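Side-chain contacts in mitogen (Streptococcus dysgalactiae, PDB 2J4X), which is a bacterial superantigen that binds a zinc ion and probably acts as a toxin by stimulating T cells: residues S82-K86 with E87-Y91; T136-E139 with I140-L144. One frame throughout, in Å; residues are numbered along the deposited sequence.

Interactions 1 and 2 show one principle, side chains close in sequence meeting across a local turn of the backbone, in a tight hairpin and in the first turns of a helix. Their centres are 25 Å apart and their nearest atoms about 8 Å, so they do not touch, yet the same strands serve both. Strands 71-84 and 87-98 are joined by the turn of interaction 1, and farther from that turn Leu77 and Asp93 hold the amide of Gln138 in interaction 2. Interaction 1 lies at the surface, away from the zinc site. In interaction 2 the side chain of Ile140 is about 10 Å from that of His201, a zinc ligand, and about 13 Å from the zinc ion.

Interaction 1 (S82-K86 with E87-Y91); sequences SVICK and EQYNY
Ser82 and Tyr89 face each other as an antiparallel hydrogen-bonded pair. The shorter of their two bonds runs from Tyr89 N to Ser82 O, 2.8 Å; the return bond from Ser82 N to Tyr89 O is longer, at 3.2 Å. Ser82 OG lies near the Tyr91 hydroxyl, and a hydrogen bond from Tyr91 OH is modelled there but remains doubtful, because OG stands too close to the ring.

Val83 comes next, on the opposite face of the sheet, in a non-hydrogen-bonded pair with Gln88. Here the backbones draw close, and Val83 CA makes a CA-H...O contact with Glu87 O. The side chain of Gln88 shares that face, and its OE1 accepts a weak hydrogen bond from Asn90 ND2.

With Ile84 the chain reaches its last strand pair, opposite Glu87, and begins a type I' turn: this is a two-residue beta hairpin, projecting from the OB-fold domain, with strand 53-57 running parallel along the outer side of Glu87-Tyr91 and bonding to Gln88 and Asn90 through Val53. Ile84 N gives a fairly straight bond to Glu87 O, 2.8 Å at 163°. Glu87 N returns one to Ile84 O at 3.0 Å, but approaches from above the carbonyl plane. Because Ile84 CG1 stands anti to its own carbonyl carbon (chi1 -68°) and the chain then runs on extended, CD1 is carried over the middle of the Tyr89 ring, a CH-pi contact with CD1 4.0 Å from the ring centroid.

Cys85 and Lys86 make the corner itself, both in left-handed backbone conformations. The side chain of Lys86 is bent, with CB against Glu87 N, while the end of Glu87 leads off toward Lys52, to whose N its OE2 is weakly bonded.

Interaction 2 (T136-E139 with I140-L144); sequences TFQE and IDVRL
Arg143 NH1 has two partners: it forms a salt bridge with Glu139 OE2, 3.1 Å away, and a hydrogen bond with Thr129 O on strand 126-132. The carboxylate oxygen offers its anti lone pair and lies near the guanidinium plane; the carboxylate and guanidinium planes are 28° apart, nearly coplanar. Glu139 reaches out fully extended, with CG anti to the backbone N (chi1 177°), whereas Arg143 bends at chi3. Their aliphatic parts run side by side, Glu139 CG resting 3.6 Å from Arg143 CD. Phe130 holds the guanidinium by a cation-pi contact, which together with Thr129 probably limits its freedom to turn.

All this happens on the opening turns of helix 137-150, the helix that packs against the mixed sheet of the beta-grasp domain. Thr136 is its N-cap: Thr136 OG1 accepts from Glu139 N at 3.2 Å. The first i to i+4 bond, Ile140 N to Thr136 O, is weak; those from Asp141 N onward are sound, Asp141 N to Phe137 O at 2.8 Å among them.

One turn apart on another side of the helix, Asp141 CB sits over a face of the Phe137 ring, offset toward its rim, 4.2 Å from the centroid. The carboxylate is tilted only 15° from the ring plane. Its OD2 is bonded to Tyr188 OH, while OD1 takes both Trp168 NE1 and a salt bridge from Arg145 NE, so this buried acid is well satisfied.

Gln138 and Val142 point the same way, CG of the glutamine touching CG2 of the valine at 4.0 Å. Beyond them the Gln138 amide crosses to the OB-fold domain, its OE1 accepting from Leu77 N and its NE2 donating to Asp93 O.

Interaction 1 (S82-K86 with E87-Y91)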
ATOM      1  N   SER A  82     -11.763   5.372 -16.144  1.00 53.74           N
ATOM      2  CA  SER A  82     -12.246   6.154 -17.277  1.00 54.00           C
ATOM      3  C   SER A  82     -12.486   5.209 -18.436  1.00 55.10           C
ATOM      4  O   SER A  82     -11.629   4.398 -18.769  1.00 56.51           O
ATOM      5  CB  SER A  82     -11.252   7.247 -17.674  1.00 52.41           C
ATOM      6  OG  SER A  82      -9.952   6.735 -17.844  1.00 54.11           O
ATOM      7  N   VAL A  83     -13.673   5.274 -19.022  1.00 56.11           N
ATOM      8  CA  VAL A  83     -13.966   4.419 -20.154  1.00 57.02           C
ATOM      9  C   VAL A  83     -13.545   5.146 -21.434  1.00 58.00           C
ATOM     10  O   VAL A  83     -13.756   6.351 -21.592  1.00 57.11           O
ATOM     11  CB  VAL A  83     -15.449   4.039 -20.178  1.00 56.68           C
ATOM     12  CG1 VAL A  83     -15.775   3.241 -21.429  1.00 55.74           C
ATOM     13  CG2 VAL A  83     -15.767   3.213 -18.931  1.00 56.77           C
ATOM     14  N   ILE A  84     -12.910   4.400 -22.326  1.00 59.60           N
ATOM     15  CA  ILE A  84     -12.412   4.939 -23.583  1.00 61.71           C
ATOM     16  C   ILE A  84     -12.684   3.945 -24.699  1.00 63.47           C
ATOM     17  O   ILE A  84     -12.109   2.845 -24.714  1.00 63.63           O
ATOM     18  CB  ILE A  84     -10.901   5.190 -23.490  1.00 61.14           C
ATOM     19  CG1 ILE A  84     -10.645   6.340 -22.514  1.00 60.58           C
ATOM     20  CG2 ILE A  84     -10.322   5.440 -24.872  1.00 59.78           C
ATOM     21  CD1 ILE A  84      -9.191   6.512 -22.160  1.00 60.52           C
ATOM     22  N   CYS A  85     -13.550   4.339 -25.632  1.00 64.55           N
ATOM     23  CA  CYS A  85     -13.937   3.480 -26.749  1.00 65.95           C
ATOM     24  C   CYS A  85     -14.421   2.143 -26.204  1.00 65.51           C
ATOM     25  O   CYS A  85     -13.962   1.080 -26.627  1.00 65.68           O
ATOM     26  CB  CYS A  85     -12.756   3.261 -27.701  1.00 67.46           C
ATOM     27  SG  CYS A  85     -12.341   4.707 -28.706  1.00 71.87           S
ATOM     28  N   LYS A  86     -15.350   2.214 -25.254  1.00 64.88           N
ATOM     29  CA  LYS A  86     -15.912   1.031 -24.605  1.00 64.45           C
ATOM     30  C   LYS A  86     -14.918   0.101 -23.860  1.00 64.54           C
ATOM     31  O   LYS A  86     -15.253  -1.039 -23.535  1.00 64.80           O
ATOM     32  CB  LYS A  86     -16.767   0.245 -25.612  1.00 63.04           C
ATOM     33  CG  LYS A  86     -18.154   0.861 -25.807  1.00 62.48           C
ATOM     34  CD  LYS A  86     -18.939   0.856 -24.481  1.00 62.44           C
ATOM     35  CE  LYS A  86     -19.831   2.085 -24.295  1.00 61.75           C
ATOM     36  NZ  LYS A  86     -20.860   2.199 -25.354  1.00 62.98           N
ATOM     37  N   GLU A  87     -13.706   0.600 -23.589  1.00 64.02           N
ATOM     38  CA  GLU A  87     -12.682  -0.139 -22.836  1.00 62.66           C
ATOM     39  C   GLU A  87     -12.350   0.668 -21.569  1.00 61.97           C
ATOM     40  O   GLU A  87     -12.039   1.862 -21.649  1.00 62.27           O
ATOM     41  CB  GLU A  87     -11.412  -0.340 -23.674  1.00 62.68           C
ATOM     42  CG  GLU A  87     -11.296  -1.731 -24.304  1.00 62.41           C
ATOM     43  CD  GLU A  87     -10.013  -2.462 -23.919  1.00 61.76           C
ATOM     44  OE1 GLU A  87      -8.926  -1.976 -24.294  1.00 61.75           O
ATOM     45  OE2 GLU A  87     -10.091  -3.515 -23.245  1.00 60.97           O
ATOM     46  N   GLN A  88     -12.427   0.018 -20.407  1.00 60.79           N
ATOM     47  CA  GLN A  88     -12.163   0.681 -19.123  1.00 59.17           C
ATOM     48  C   GLN A  88     -10.689   0.747 -18.735  1.00 57.98           C
ATOM     49  O   GLN A  88      -9.955  -0.250 -18.812  1.00 57.39           O
ATOM     50  CB  GLN A  88     -12.934  -0.013 -17.988  1.00 59.64           C
ATOM     51  CG  GLN A  88     -12.736   0.627 -16.612  1.00 60.47           C
ATOM     52  CD  GLN A  88     -13.274  -0.228 -15.476  1.00 61.56           C
ATOM     53  OE1 GLN A  88     -12.777  -1.319 -15.215  1.00 61.91           O
ATOM     54  NE2 GLN A  88     -14.295   0.268 -14.797  1.00 63.46           N
ATOM     55  N   TYR A  89     -10.275   1.940 -18.316  1.00 55.67           N
ATOM     56  CA  TYR A  89      -8.913   2.193 -17.867  1.00 54.40           C
ATOM     57  C   TYR A  89      -8.899   2.257 -16.344  1.00 53.27           C
ATOM     58  O   TYR A  89      -9.834   2.792 -15.732  1.00 53.87           O
ATOM     59  CB  TYR A  89      -8.405   3.520 -18.419  1.00 55.07           C
ATOM     60  CG  TYR A  89      -7.790   3.396 -19.774  1.00 57.54           C
ATOM     61  CD1 TYR A  89      -8.494   2.806 -20.831  1.00 58.70           C
ATOM     62  CD2 TYR A  89      -6.482   3.831 -20.004  1.00 58.77           C
ATOM     63  CE1 TYR A  89      -7.911   2.648 -22.088  1.00 59.57           C
ATOM     64  CE2 TYR A  89      -5.885   3.677 -21.257  1.00 60.00           C
ATOM     65  CZ  TYR A  89      -6.607   3.085 -22.289  1.00 60.31           C
ATOM     66  OH  TYR A  89      -6.021   2.928 -23.517  1.00 62.90           O
ATOM     67  N   ASN A  90      -7.860   1.692 -15.733  1.00 50.57           N
ATOM     68  CA  ASN A  90      -7.713   1.716 -14.282  1.00 47.73           C
ATOM     69  C   ASN A  90      -6.378   2.400 -14.044  1.00 45.71           C
ATOM     70  O   ASN A  90      -5.337   1.885 -14.468  1.00 45.44           O
ATOM     71  CB  ASN A  90      -7.648   0.305 -13.702  1.00 49.51           C
ATOM     72  CG  ASN A  90      -8.914  -0.505 -13.948  1.00 51.61           C
ATOM     73  OD1 ASN A  90      -9.143  -1.519 -13.291  1.00 53.39           O
ATOM     74  ND2 ASN A  90      -9.732  -0.074 -14.896  1.00 54.41           N
ATOM     75  N   TYR A  91      -6.400   3.555 -13.385  1.00 42.92           N
ATOM     76  CA  TYR A  91      -5.165   4.278 -13.112  1.00 40.50           C
ATOM     77  C   TYR A  91      -4.647   4.019 -11.705  1.00 38.94           C
ATOM     78  O   TYR A  91      -5.421   3.983 -10.756  1.00 38.49           O
ATOM     79  CB  TYR A  91      -5.375   5.769 -13.311  1.00 42.54           C
ATOM     80  CG  TYR A  91      -5.856   6.111 -14.694  1.00 45.30           C
ATOM     81  CD1 TYR A  91      -7.215   6.092 -14.996  1.00 47.36           C
ATOM     82  CD2 TYR A  91      -4.957   6.414 -15.713  1.00 46.09           C
ATOM     83  CE1 TYR A  91      -7.673   6.364 -16.282  1.00 48.62           C
ATOM     84  CE2 TYR A  91      -5.401   6.685 -17.002  1.00 46.83           C
ATOM     85  CZ  TYR A  91      -6.761   6.657 -17.281  1.00 48.76           C
ATOM     86  OH  TYR A  91      -7.220   6.898 -18.559  1.00 51.65           O
TER

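Interaction 2 (T136-E139 with I140-L144)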
ATOM      1  N   THR A 136       5.735  -4.494  -2.284  1.00 30.59           N
ATOM      2  CA  THR A 136       5.827  -3.047  -2.314  1.00 30.05           C
ATOM      3  C   THR A 136       5.367  -2.485  -0.970  1.00 29.97           C
ATOM      4  O   THR A 136       4.555  -3.106  -0.280  1.00 30.53           O
ATOM      5  CB  THR A 136       4.915  -2.428  -3.404  1.00 29.72           C
ATOM      6  OG1 THR A 136       3.570  -2.925  -3.259  1.00 29.88           O
ATOM      7  CG2 THR A 136       5.456  -2.733  -4.774  1.00 26.73           C
ATOM      8  N   PHE A 137       5.905  -1.324  -0.597  1.00 29.05           N
ATOM      9  CA  PHE A 137       5.488  -0.639   0.616  1.00 28.28           C
ATOM     10  C   PHE A 137       4.010  -0.223   0.416  1.00 28.25           C
ATOM     11  O   PHE A 137       3.219  -0.238   1.364  1.00 27.73           O
ATOM     12  CB  PHE A 137       6.352   0.602   0.846  1.00 30.53           C
ATOM     13  CG  PHE A 137       5.804   1.536   1.898  1.00 32.83           C
ATOM     14  CD1 PHE A 137       5.855   1.200   3.243  1.00 33.11           C
ATOM     15  CD2 PHE A 137       5.180   2.734   1.533  1.00 34.20           C
ATOM     16  CE1 PHE A 137       5.296   2.033   4.198  1.00 32.03           C
ATOM     17  CE2 PHE A 137       4.615   3.573   2.495  1.00 31.83           C
ATOM     18  CZ  PHE A 137       4.677   3.214   3.819  1.00 31.13           C
ATOM     19  N   GLN A 138       3.639   0.144  -0.818  1.00 27.00           N
ATOM     20  CA  GLN A 138       2.273   0.542  -1.110  1.00 25.35           C
ATOM     21  C   GLN A 138       1.282  -0.541  -0.701  1.00 26.35           C
ATOM     22  O   GLN A 138       0.218  -0.221  -0.141  1.00 27.55           O
ATOM     23  CB  GLN A 138       2.080   0.845  -2.590  1.00 24.04           C
ATOM     24  CG  GLN A 138       0.602   1.081  -2.898  1.00 22.04           C
ATOM     25  CD  GLN A 138       0.325   1.453  -4.338  1.00 22.55           C
ATOM     26  OE1 GLN A 138      -0.801   1.799  -4.687  1.00 23.48           O
ATOM     27  NE2 GLN A 138       1.350   1.391  -5.180  1.00 22.75           N
ATOM     28  N   GLU A 139       1.621  -1.807  -0.983  1.00 25.35           N
ATOM     29  CA  GLU A 139       0.761  -2.937  -0.636  1.00 25.37           C
ATOM     30  C   GLU A 139       0.569  -3.056   0.876  1.00 26.30           C
ATOM     31  O   GLU A 139      -0.559  -3.199   1.350  1.00 27.14           O
ATOM     32  CB  GLU A 139       1.324  -4.260  -1.152  1.00 27.03           C
ATOM     33  CG  GLU A 139       0.441  -5.453  -0.720  1.00 27.97           C
ATOM     34  CD  GLU A 139       0.960  -6.807  -1.152  1.00 28.67           C
ATOM     35  OE1 GLU A 139       1.650  -6.903  -2.182  1.00 29.62           O
ATOM     36  OE2 GLU A 139       0.650  -7.787  -0.465  1.00 30.35           O
ATOM     37  N   ILE A 140       1.671  -3.036   1.630  1.00 27.10           N
ATOM     38  CA  ILE A 140       1.609  -3.093   3.093  1.00 27.10           C
ATOM     39  C   ILE A 140       0.779  -1.916   3.627  1.00 28.08           C
ATOM     40  O   ILE A 140      -0.142  -2.111   4.420  1.00 30.64           O
ATOM     41  CB  ILE A 140       3.006  -2.964   3.728  1.00 26.82           C
ATOM     42  CG1 ILE A 140       3.896  -4.121   3.271  1.00 27.57           C
ATOM     43  CG2 ILE A 140       2.886  -2.921   5.242  1.00 24.60           C
ATOM     44  CD1 ILE A 140       5.318  -4.045   3.809  1.00 26.42           C
ATOM     45  N   ASP A 141       1.094  -0.700   3.177  1.00 27.46           N
ATOM     46  CA  ASP A 141       0.415   0.500   3.655  1.00 26.63           C
ATOM     47  C   ASP A 141      -1.085   0.467   3.407  1.00 26.42           C
ATOM     48  O   ASP A 141      -1.873   0.737   4.311  1.00 25.96           O
ATOM     49  CB  ASP A 141       1.050   1.743   3.009  1.00 27.10           C
ATOM     50  CG  ASP A 141       0.648   3.042   3.711  1.00 27.79           C
ATOM     51  OD1 ASP A 141       0.516   3.033   4.952  1.00 28.62           O
ATOM     52  OD2 ASP A 141       0.483   4.074   3.034  1.00 29.02           O
ATOM     53  N   VAL A 142      -1.469   0.136   2.179  1.00 25.59           N
ATOM     54  CA  VAL A 142      -2.870   0.045   1.797  1.00 26.19           C
ATOM     55  C   VAL A 142      -3.634  -1.064   2.528  1.00 26.72           C
ATOM     56  O   VAL A 142      -4.759  -0.863   2.960  1.00 28.18           O
ATOM     57  CB  VAL A 142      -3.011  -0.178   0.259  1.00 26.39           C
ATOM     58  CG1 VAL A 142      -4.462  -0.583  -0.089  1.00 24.18           C
ATOM     59  CG2 VAL A 142      -2.574   1.105  -0.487  1.00 23.76           C
ATOM     60  N   ARG A 143      -3.053  -2.248   2.647  1.00 27.36           N
ATOM     61  CA  ARG A 143      -3.732  -3.319   3.357  1.00 27.11           C
ATOM     62  C   ARG A 143      -3.826  -2.986   4.872  1.00 28.61           C
ATOM     63  O   ARG A 143      -4.840  -3.292   5.540  1.00 28.42           O
ATOM     64  CB  ARG A 143      -2.986  -4.642   3.131  1.00 26.73           C
ATOM     65  CG  ARG A 143      -2.981  -5.113   1.681  1.00 27.36           C
ATOM     66  CD  ARG A 143      -2.196  -6.415   1.515  1.00 28.21           C
ATOM     67  NE  ARG A 143      -2.778  -7.520   2.276  1.00 29.68           N
ATOM     68  CZ  ARG A 143      -2.217  -8.717   2.402  1.00 30.48           C
ATOM     69  NH1 ARG A 143      -1.060  -8.962   1.823  1.00 31.92           N
ATOM     70  NH2 ARG A 143      -2.804  -9.674   3.100  1.00 31.90           N
ATOM     71  N   LEU A 144      -2.787  -2.354   5.413  1.00 27.65           N
ATOM     72  CA  LEU A 144      -2.789  -2.007   6.828  1.00 28.42           C
ATOM     73  C   LEU A 144      -3.861  -0.979   7.100  1.00 28.59           C
ATOM     74  O   LEU A 144      -4.577  -1.078   8.102  1.00 28.43           O
ATOM     75  CB  LEU A 144      -1.418  -1.468   7.277  1.00 28.02           C
ATOM     76  CG  LEU A 144      -1.292  -1.115   8.769  1.00 27.41           C
ATOM     77  CD1 LEU A 144       0.117  -1.387   9.259  1.00 27.38           C
ATOM     78  CD2 LEU A 144      -1.684   0.330   8.990  1.00 28.14           C
TER